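Local coordinates for protein azurocidin (Homo sapiens, PDB 1A7S) that binds heparin, kills many species of Gram-negative bacteria and attracts monocytes and fibroblasts, on the scaffold of a serine protease homolog released from neutrophil granules, at residues 16-21 with 34-39; 51-56 with 93-98. All coordinates share one frame; numbering follows the deposited sequence.

In the fold
Contact 1 (16-21 with 34-39) and contact 2 (51-56 with 93-98) lie in the same closed six-stranded antiparallel barrel, within the trypsin-like fold of the peptidase S1 family. Their centres are about 6 Å apart, and contact 1 closes along the chain before contact 2 opens. Strand 35-38 is paired with strand 91-95; backbone bonds of Ser17 with Val54 and Gln19 with Thr52 join 15-20 to 51-55 and close the barrel. Strand 23-32 lies between 15-20 and 35-38, and strand 69-77 between 51-55 and 91-95, so each contact joins non-neighbouring strands across the interior. Val36 touching Val53 merges both into one apolar core, and segment 34-39 lies within the region 20-44, which has antibiotic activity.

Contact 1. Residues 16-21 with 34-39; sequences ASIQNQ and RFVMTA
Val36 meets both Ala16 and Ile18 through a single methyl group, CG1. With CG1 anti to the backbone N (chi1 165°), this branch lies 4.0 Å from Ala16 CB and 4.2 Å from Ile18 CD1. Ile18 and Val36 reach toward each other tip to tip: CG1 of the isoleucine stands beside its own backbone N (chi1 -41°) and carries CD1 forward to the valine methyl. The strands 16-20 and 35-38 approach to 9.1 Å at an angle of 80°, too far for backbone pairing, as expected of strands facing each other across the interior of the trypsin-like barrel; strand 23-32 lies between them in the sheet order. Ala16, Ile18, Val36 and Thr38 all direct their CB atoms inward, and all four are buried. Thr38 adds a looser touch, its OG1 lying 4.5 Å from Ile18 CG1, while the hydroxyl is hydrogen-bonded to Gly27 O. On strand 16-20, Ser17 OG donates to Gln19 OE1 at 2.9 Å, in the carbonyl plane and on a lone pair. His24 ND1 is a second polar partner of that serine oxygen.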
ATOM      1  N   ALA A  16       1.311  -2.723  -6.363  1.00  7.37           N
ATOM      2  CA  ALA A  16       2.722  -3.052  -6.527  1.00  7.41           C
ATOM      3  C   ALA A  16       3.131  -4.120  -5.540  1.00  7.08           C
ATOM      4  O   ALA A  16       2.648  -4.155  -4.420  1.00  8.17           O
ATOM      5  CB  ALA A  16       3.542  -1.779  -6.216  1.00  8.47           C
ATOM      6  N   SER A  17       4.080  -4.935  -5.967  1.00  7.26           N
ATOM      7  CA  SER A  17       4.836  -5.875  -5.146  1.00  7.87           C
ATOM      8  C   SER A  17       6.256  -5.307  -5.044  1.00  6.97           C
ATOM      9  O   SER A  17       6.886  -5.088  -6.057  1.00  9.16           O
ATOM     10  CB  SER A  17       4.829  -7.258  -5.766  1.00  7.72           C
ATOM     11  OG  SER A  17       5.749  -8.104  -5.114  1.00  7.63           O
ATOM     12  N   ILE A  18       6.722  -5.041  -3.839  1.00  7.42           N
ATOM     13  CA  ILE A  18       8.075  -4.548  -3.559  1.00  8.22           C
ATOM     14  C   ILE A  18       8.899  -5.744  -3.095  1.00  7.59           C
ATOM     15  O   ILE A  18       8.511  -6.469  -2.168  1.00  8.14           O
ATOM     16  CB  ILE A  18       8.052  -3.424  -2.510  1.00  9.57           C
ATOM     17  CG1 ILE A  18       6.936  -2.432  -2.664  1.00 11.87           C
ATOM     18  CG2 ILE A  18       9.412  -2.764  -2.544  1.00 11.31           C
ATOM     19  CD1 ILE A  18       6.721  -1.697  -3.866  1.00 18.53           C
ATOM     20  N   GLN A  19      10.012  -5.955  -3.792  1.00  7.75           N
ATOM     21  CA  GLN A  19      10.770  -7.198  -3.669  1.00  9.24           C
ATOM     22  C   GLN A  19      12.216  -6.932  -3.358  1.00  9.33           C
ATOM     23  O   GLN A  19      12.822  -5.951  -3.830  1.00 10.81           O
ATOM     24  CB  GLN A  19      10.630  -8.003  -4.991  1.00  9.32           C
ATOM     25  CG  GLN A  19       9.174  -8.292  -5.311  1.00  9.31           C
ATOM     26  CD  GLN A  19       8.900  -9.310  -6.387  1.00  9.22           C
ATOM     27  OE1 GLN A  19       7.707  -9.687  -6.594  1.00 10.91           O
ATOM     28  NE2 GLN A  19       9.905  -9.765  -7.046  1.00  8.98           N
ATOM     29  N   ASN A  20      12.811  -7.849  -2.588  1.00  9.29           N
ATOM     30  CA  ASN A  20      14.216  -7.827  -2.190  1.00 10.90           C
ATOM     31  C   ASN A  20      14.819  -9.146  -2.684  1.00 10.38           C
ATOM     32  O   ASN A  20      14.410 -10.231  -2.196  1.00 10.00           O
ATOM     33  CB  ASN A  20      14.298  -7.720  -0.662  1.00 15.82           C
ATOM     34  CG  ASN A  20      15.634  -7.792  -0.048  1.00 20.45           C
ATOM     35  OD1 ASN A  20      16.650  -8.105  -0.665  1.00 19.82           O
ATOM     36  ND2 ASN A  20      15.710  -7.615   1.270  1.00 23.09           N
ATOM     37  N   GLN A  21      15.678  -9.052  -3.685  1.00  9.98           N
ATOM     38  CA  GLN A  21      16.219 -10.275  -4.320  1.00 10.47           C
ATOM     39  C   GLN A  21      15.079 -11.216  -4.729  1.00  9.38           C
ATOM     40  O   GLN A  21      15.175 -12.446  -4.582  1.00 10.47           O
ATOM     41  CB  GLN A  21      17.193 -10.983  -3.398  1.00 11.12           C
ATOM     42  CG  GLN A  21      18.393 -10.092  -3.022  1.00 13.60           C
ATOM     43  CD  GLN A  21      19.201  -9.667  -4.208  1.00 15.93           C
ATOM     44  OE1 GLN A  21      19.360 -10.357  -5.175  1.00 16.38           O
ATOM     45  NE2 GLN A  21      19.736  -8.433  -4.039  1.00 22.84           N
ATOM     46  N   ARG A  34       5.497   7.504 -12.841  1.00  9.81           N
ATOM     47  CA  ARG A  34       6.818   7.450 -12.322  1.00 10.55           C
ATOM     48  C   ARG A  34       6.959   7.180 -10.852  1.00  8.59           C
ATOM     49  O   ARG A  34       8.089   7.111 -10.339  1.00  8.91           O
ATOM     50  CB  ARG A  34       7.657   8.700 -12.727  1.00 13.23           C
ATOM     51  CG  ARG A  34       9.123   8.570 -12.754  1.00 20.61           C
ATOM     52  CD  ARG A  34       9.755   9.911 -13.205  1.00 22.60           C
ATOM     53  NE  ARG A  34       9.369  10.296 -14.529  1.00 22.64           N
ATOM     54  CZ  ARG A  34      10.080  10.023 -15.641  1.00 23.80           C
ATOM     55  NH1 ARG A  34      11.097   9.160 -15.601  1.00 20.13           N
ATOM     56  NH2 ARG A  34       9.729  10.518 -16.851  1.00 27.10           N
ATOM     57  N   PHE A  35       5.861   7.002 -10.090  1.00  8.00           N
ATOM     58  CA  PHE A  35       5.972   6.890  -8.667  1.00  7.87           C
ATOM     59  C   PHE A  35       4.980   5.875  -8.065  1.00  6.89           C
ATOM     60  O   PHE A  35       3.811   5.832  -8.393  1.00  8.01           O
ATOM     61  CB  PHE A  35       5.693   8.237  -7.913  1.00  7.79           C
ATOM     62  CG  PHE A  35       6.760   9.296  -8.173  1.00  8.79           C
ATOM     63  CD1 PHE A  35       6.593  10.132  -9.272  1.00  9.69           C
ATOM     64  CD2 PHE A  35       7.795   9.483  -7.331  1.00  9.50           C
ATOM     65  CE1 PHE A  35       7.522  11.138  -9.483  1.00 10.84           C
ATOM     66  CE2 PHE A  35       8.749  10.447  -7.535  1.00 10.57           C
ATOM     67  CZ  PHE A  35       8.594  11.287  -8.643  1.00 11.63           C
ATOM     68  N   VAL A  36       5.533   5.104  -7.137  1.00  7.45           N
ATOM     69  CA  VAL A  36       4.809   4.177  -6.288  1.00  7.04           C
ATOM     70  C   VAL A  36       4.792   4.674  -4.861  1.00  6.69           C
ATOM     71  O   VAL A  36       5.812   5.093  -4.300  1.00  8.38           O
ATOM     72  CB  VAL A  36       5.415   2.762  -6.378  1.00  7.61           C
ATOM     73  CG1 VAL A  36       4.937   1.840  -5.253  1.00  8.28           C
ATOM     74  CG2 VAL A  36       4.921   2.126  -7.759  1.00  7.96           C
ATOM     75  N   MET A  37       3.595   4.639  -4.264  1.00  6.50           N
ATOM     76  CA  MET A  37       3.390   5.027  -2.846  1.00  6.76           C
ATOM     77  C   MET A  37       3.364   3.751  -1.986  1.00  6.51           C
ATOM     78  O   MET A  37       2.659   2.793  -2.306  1.00  7.35           O
ATOM     79  CB  MET A  37       2.050   5.757  -2.711  1.00  6.79           C
ATOM     80  CG  MET A  37       1.728   6.183  -1.300  1.00  8.14           C
ATOM     81  SD  MET A  37       0.284   7.278  -1.217  1.00  8.67           S
ATOM     82  CE  MET A  37      -1.058   6.136  -1.605  1.00  9.05           C
ATOM     83  N   THR A  38       4.122   3.785  -0.913  1.00  7.24           N
ATOM     84  CA  THR A  38       4.252   2.673   0.012  1.00  6.94           C
ATOM     85  C   THR A  38       4.521   3.243   1.414  1.00  6.85           C
ATOM     86  O   THR A  38       4.329   4.449   1.649  1.00  7.64           O
ATOM     87  CB  THR A  38       5.361   1.719  -0.451  1.00  8.05           C
ATOM     88  OG1 THR A  38       5.389   0.536   0.325  1.00  7.71           O
ATOM     89  CG2 THR A  38       6.703   2.331  -0.513  1.00  8.44           C
ATOM     90  N   ALA A  39       4.833   2.346   2.340  1.00  7.08           N
ATOM     91  CA  ALA A  39       5.137   2.733   3.717  1.00  7.36           C
ATOM     92  C   ALA A  39       6.613   2.888   3.888  1.00  7.46           C
ATOM     93  O   ALA A  39       7.421   2.051   3.464  1.00  8.25           O
ATOM     94  CB  ALA A  39       4.589   1.664   4.669  1.00  8.24           C
TER

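Contact 2. Residues 51-56 with 93-98; sequences STVVLG and LQLDRE. With EOH (ethanol), chain J; EOH (ethanol), chain Q; EOH (ethanol), chain E.
Across the interior of the closed antiparallel barrel, Val53 packs against Leu93 and Leu95. With Val53 CG1 anti to the backbone N (chi1 176°), CG2 falls beside that N and lies 4.0 Å from Leu93 CD1, and Val53 CB is 4.1 Å from Leu95 CD2. The side chains of Val53 and Leu95 cross at about a right angle, and the leucine's CD2 is 4.1 Å from both valine methyls as well, so this one methyl touches the CB and both branches of Val53. Leu55 extends the patch more loosely, its CD1 being 4.4 Å from Leu95 CD1. Strand 69-77 lies between 51-55 and 93-95 in the sheet order; the axes approach to 9.2 Å at 71°, and the contacts across are between apolar side chains. Beyond strand 93-95, Arg97 and Asp96 form a salt bridge, Arg97 NH1 donating to the syn lone pair of Asp96 OD1 at 2.9 Å, with the acceptor at the guanidinium edge and only 12° out of its plane. Both are also hydrogen-bonded to strand 69-77, Asp96 OD2 to Ser72 N and Arg97 NH2 to Thr70 O. Gln94 NE2 donates to an ethanol probably carried over from crystallisation; OE1 of Gln94 is hydrogen-bonded to Gly221 N.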
ATOM      1  N   SER A  51      15.979  -2.859  -3.671  1.00 14.20           N
ATOM      2  CA  SER A  51      14.731  -3.471  -3.889  1.00 12.42           C
ATOM      3  C   SER A  51      14.227  -3.117  -5.300  1.00 11.44           C
ATOM      4  O   SER A  51      14.641  -2.107  -5.864  1.00 12.80           O
ATOM      5  CB  SER A  51      13.645  -2.900  -2.885  1.00 14.74           C
ATOM      6  OG  SER A  51      14.081  -3.312  -1.545  1.00 20.85           O
ATOM      7  N   THR A  52      13.317  -3.960  -5.775  1.00 10.78           N
ATOM      8  CA  THR A  52      12.638  -3.735  -7.017  1.00 10.38           C
ATOM      9  C   THR A  52      11.136  -3.603  -6.835  1.00  8.87           C
ATOM     10  O   THR A  52      10.617  -3.917  -5.759  1.00  9.81           O
ATOM     11  CB  THR A  52      12.876  -4.874  -8.030  1.00 11.11           C
ATOM     12  OG1 THR A  52      12.377  -6.055  -7.508  1.00 11.03           O
ATOM     13  CG2 THR A  52      14.373  -4.951  -8.356  1.00 15.96           C
ATOM     14  N   VAL A  53      10.488  -3.051  -7.864  1.00  8.94           N
ATOM     15  CA  VAL A  53       9.058  -2.824  -7.867  1.00  8.82           C
ATOM     16  C   VAL A  53       8.455  -3.589  -9.033  1.00  8.80           C
ATOM     17  O   VAL A  53       8.902  -3.379 -10.149  1.00 10.63           O
ATOM     18  CB  VAL A  53       8.681  -1.329  -7.994  1.00  9.58           C
ATOM     19  CG1 VAL A  53       7.176  -1.156  -8.098  1.00 13.09           C
ATOM     20  CG2 VAL A  53       9.270  -0.548  -6.831  1.00 11.77           C
ATOM     21  N   VAL A  54       7.481  -4.439  -8.763  1.00  8.24           N
ATOM     22  CA  VAL A  54       6.783  -5.182  -9.771  1.00  8.67           C
ATOM     23  C   VAL A  54       5.331  -4.741  -9.852  1.00  8.01           C
ATOM     24  O   VAL A  54       4.603  -4.795  -8.860  1.00  8.72           O
ATOM     25  CB  VAL A  54       6.839  -6.705  -9.479  1.00  9.65           C
ATOM     26  CG1 VAL A  54       6.188  -7.482 -10.629  1.00 11.79           C
ATOM     27  CG2 VAL A  54       8.261  -7.169  -9.306  1.00 10.79           C
ATOM     28  N   LEU A  55       4.935  -4.282 -11.026  1.00  8.21           N
ATOM     29  CA  LEU A  55       3.556  -3.909 -11.349  1.00  7.62           C
ATOM     30  C   LEU A  55       2.954  -4.943 -12.286  1.00  7.66           C
ATOM     31  O   LEU A  55       3.701  -5.613 -13.027  1.00  8.59           O
ATOM     32  CB  LEU A  55       3.542  -2.541 -12.014  1.00  8.12           C
ATOM     33  CG  LEU A  55       4.216  -1.385 -11.257  1.00  9.27           C
ATOM     34  CD1 LEU A  55       4.012  -0.093 -12.062  1.00 11.82           C
ATOM     35  CD2 LEU A  55       3.668  -1.268  -9.869  1.00 11.04           C
ATOM     36  N   GLY A  56       1.654  -5.055 -12.344  1.00  7.78           N
ATOM     37  CA  GLY A  56       1.002  -5.984 -13.227  1.00  8.10           C
ATOM     38  C   GLY A  56       1.070  -7.443 -12.805  1.00  8.03           C
ATOM     39  O   GLY A  56       0.710  -8.312 -13.594  1.00  8.95           O
ATOM     40  N   LEU A  93       8.378   6.068  -3.995  1.00  7.60           N
ATOM     41  CA  LEU A  93       9.478   5.433  -4.754  1.00  8.27           C
ATOM     42  C   LEU A  93       9.377   5.959  -6.195  1.00  8.32           C
ATOM     43  O   LEU A  93       8.396   5.766  -6.871  1.00  8.95           O
ATOM     44  CB  LEU A  93       9.276   3.926  -4.751  1.00  8.50           C
ATOM     45  CG  LEU A  93       9.090   3.199  -3.426  1.00  9.40           C
ATOM     46  CD1 LEU A  93       8.872   1.722  -3.602  1.00  9.95           C
ATOM     47  CD2 LEU A  93      10.231   3.497  -2.482  1.00 11.22           C
ATOM     48  N   GLN A  94      10.465   6.619  -6.596  1.00  8.46           N
ATOM     49  CA  GLN A  94      10.535   7.063  -8.013  1.00  8.74           C
ATOM     50  C   GLN A  94      11.040   5.853  -8.811  1.00  8.71           C
ATOM     51  O   GLN A  94      12.140   5.348  -8.486  1.00 10.14           O
ATOM     52  CB  GLN A  94      11.433   8.242  -8.183  1.00 10.91           C
ATOM     53  CG  GLN A  94      11.497   8.755  -9.608  1.00 12.70           C
ATOM     54  CD  GLN A  94      12.237  10.011  -9.833  1.00 15.37           C
ATOM     55  OE1 GLN A  94      12.163  10.925  -8.970  1.00 15.10           O
ATOM     56  NE2 GLN A  94      12.783  10.163 -11.033  1.00 19.36           N
ATOM     57  N   LEU A  95      10.296   5.467  -9.782  1.00  8.94           N
ATOM     58  CA  LEU A  95      10.711   4.323 -10.668  1.00  9.68           C
ATOM     59  C   LEU A  95      11.749   4.802 -11.643  1.00 10.11           C
ATOM     60  O   LEU A  95      11.850   5.983 -11.936  1.00 11.81           O
ATOM     61  CB  LEU A  95       9.450   3.830 -11.400  1.00  9.73           C
ATOM     62  CG  LEU A  95       8.257   3.496 -10.545  1.00  8.99           C
ATOM     63  CD1 LEU A  95       7.103   3.016 -11.428  1.00 10.17           C
ATOM     64  CD2 LEU A  95       8.557   2.476  -9.523  1.00 10.61           C
ATOM     65  N   ASP A  96      12.503   3.865 -12.224  1.00 11.09           N
ATOM     66  CA  ASP A  96      13.558   4.182 -13.158  1.00 11.53           C
ATOM     67  C   ASP A  96      13.057   4.785 -14.461  1.00 11.99           C
ATOM     68  O   ASP A  96      13.836   5.360 -15.222  1.00 13.91           O
ATOM     69  CB  ASP A  96      14.404   2.970 -13.445  1.00 12.95           C
ATOM     70  CG  ASP A  96      13.739   1.799 -14.138  1.00 14.28           C
ATOM     71  OD1 ASP A  96      13.448   1.925 -15.381  1.00 15.78           O
ATOM     72  OD2 ASP A  96      13.321   0.832 -13.562  1.00 21.32           O
ATOM     73  N   ARG A  97      11.794   4.609 -14.753  1.00 11.59           N
ATOM     74  CA  ARG A  97      11.181   5.119 -16.002  1.00 12.93           C
ATOM     75  C   ARG A  97       9.687   5.203 -15.777  1.00 12.61           C
ATOM     76  O   ARG A  97       9.143   4.675 -14.777  1.00 13.51           O
ATOM     77  CB  ARG A  97      11.534   4.196 -17.155  1.00 13.19           C
ATOM     78  CG  ARG A  97      10.803   2.821 -17.010  1.00 16.23           C
ATOM     79  CD  ARG A  97      11.393   1.785 -17.985  1.00 18.28           C
ATOM     80  NE  ARG A  97      10.605   0.534 -17.963  1.00 19.85           N
ATOM     81  CZ  ARG A  97      10.766  -0.404 -17.012  1.00 19.79           C
ATOM     82  NH1 ARG A  97      11.725  -0.356 -16.109  1.00 14.92           N
ATOM     83  NH2 ARG A  97       9.884  -1.420 -16.973  1.00 16.93           N
ATOM     84  N   GLU A  98       8.927   5.790 -16.687  1.00 12.91           N
ATOM     85  CA  GLU A  98       7.489   5.773 -16.588  1.00 12.44           C
ATOM     86  C   GLU A  98       6.932   4.385 -16.869  1.00 11.54           C
ATOM     87  O   GLU A  98       7.291   3.735 -17.838  1.00 15.27           O
ATOM     88  CB  GLU A  98       6.838   6.743 -17.623  1.00 14.70           C
ATOM     89  CG  GLU A  98       7.091   8.182 -17.152  1.00 19.18           C
ATOM     90  CD  GLU A  98       6.370   9.253 -17.892  1.00 23.08           C
ATOM     91  OE1 GLU A  98       5.585   8.969 -18.810  1.00 29.58           O
ATOM     92  OE2 GLU A  98       6.628  10.446 -17.593  1.00 31.52           O
TER
HETATM   93  C1  EOH J 422      10.920  -9.287  -9.836  1.00 29.73           C
HETATM   94  C2  EOH J 422      10.808  -8.771 -11.274  1.00 21.68           C
HETATM   95  O   EOH J 422      11.576  -8.299  -8.981  1.00 24.82           O
HETATM   96  C1  EOH Q 429      13.374  11.792 -13.717  1.00 50.19           C
HETATM   97  C2  EOH Q 429      12.671  12.826 -14.597  1.00 49.90           C
HETATM   98  O   EOH Q 429      13.901  12.412 -12.510  1.00 42.02           O
HETATM   99  C1  EOH E 417      -3.064  -8.928 -12.201  1.00 14.96           C
HETATM  100  C2  EOH E 417      -3.312  -8.953 -10.802  1.00 22.87           C
HETATM  101  O   EOH E 417      -2.099  -8.911 -13.230  1.00 21.95           O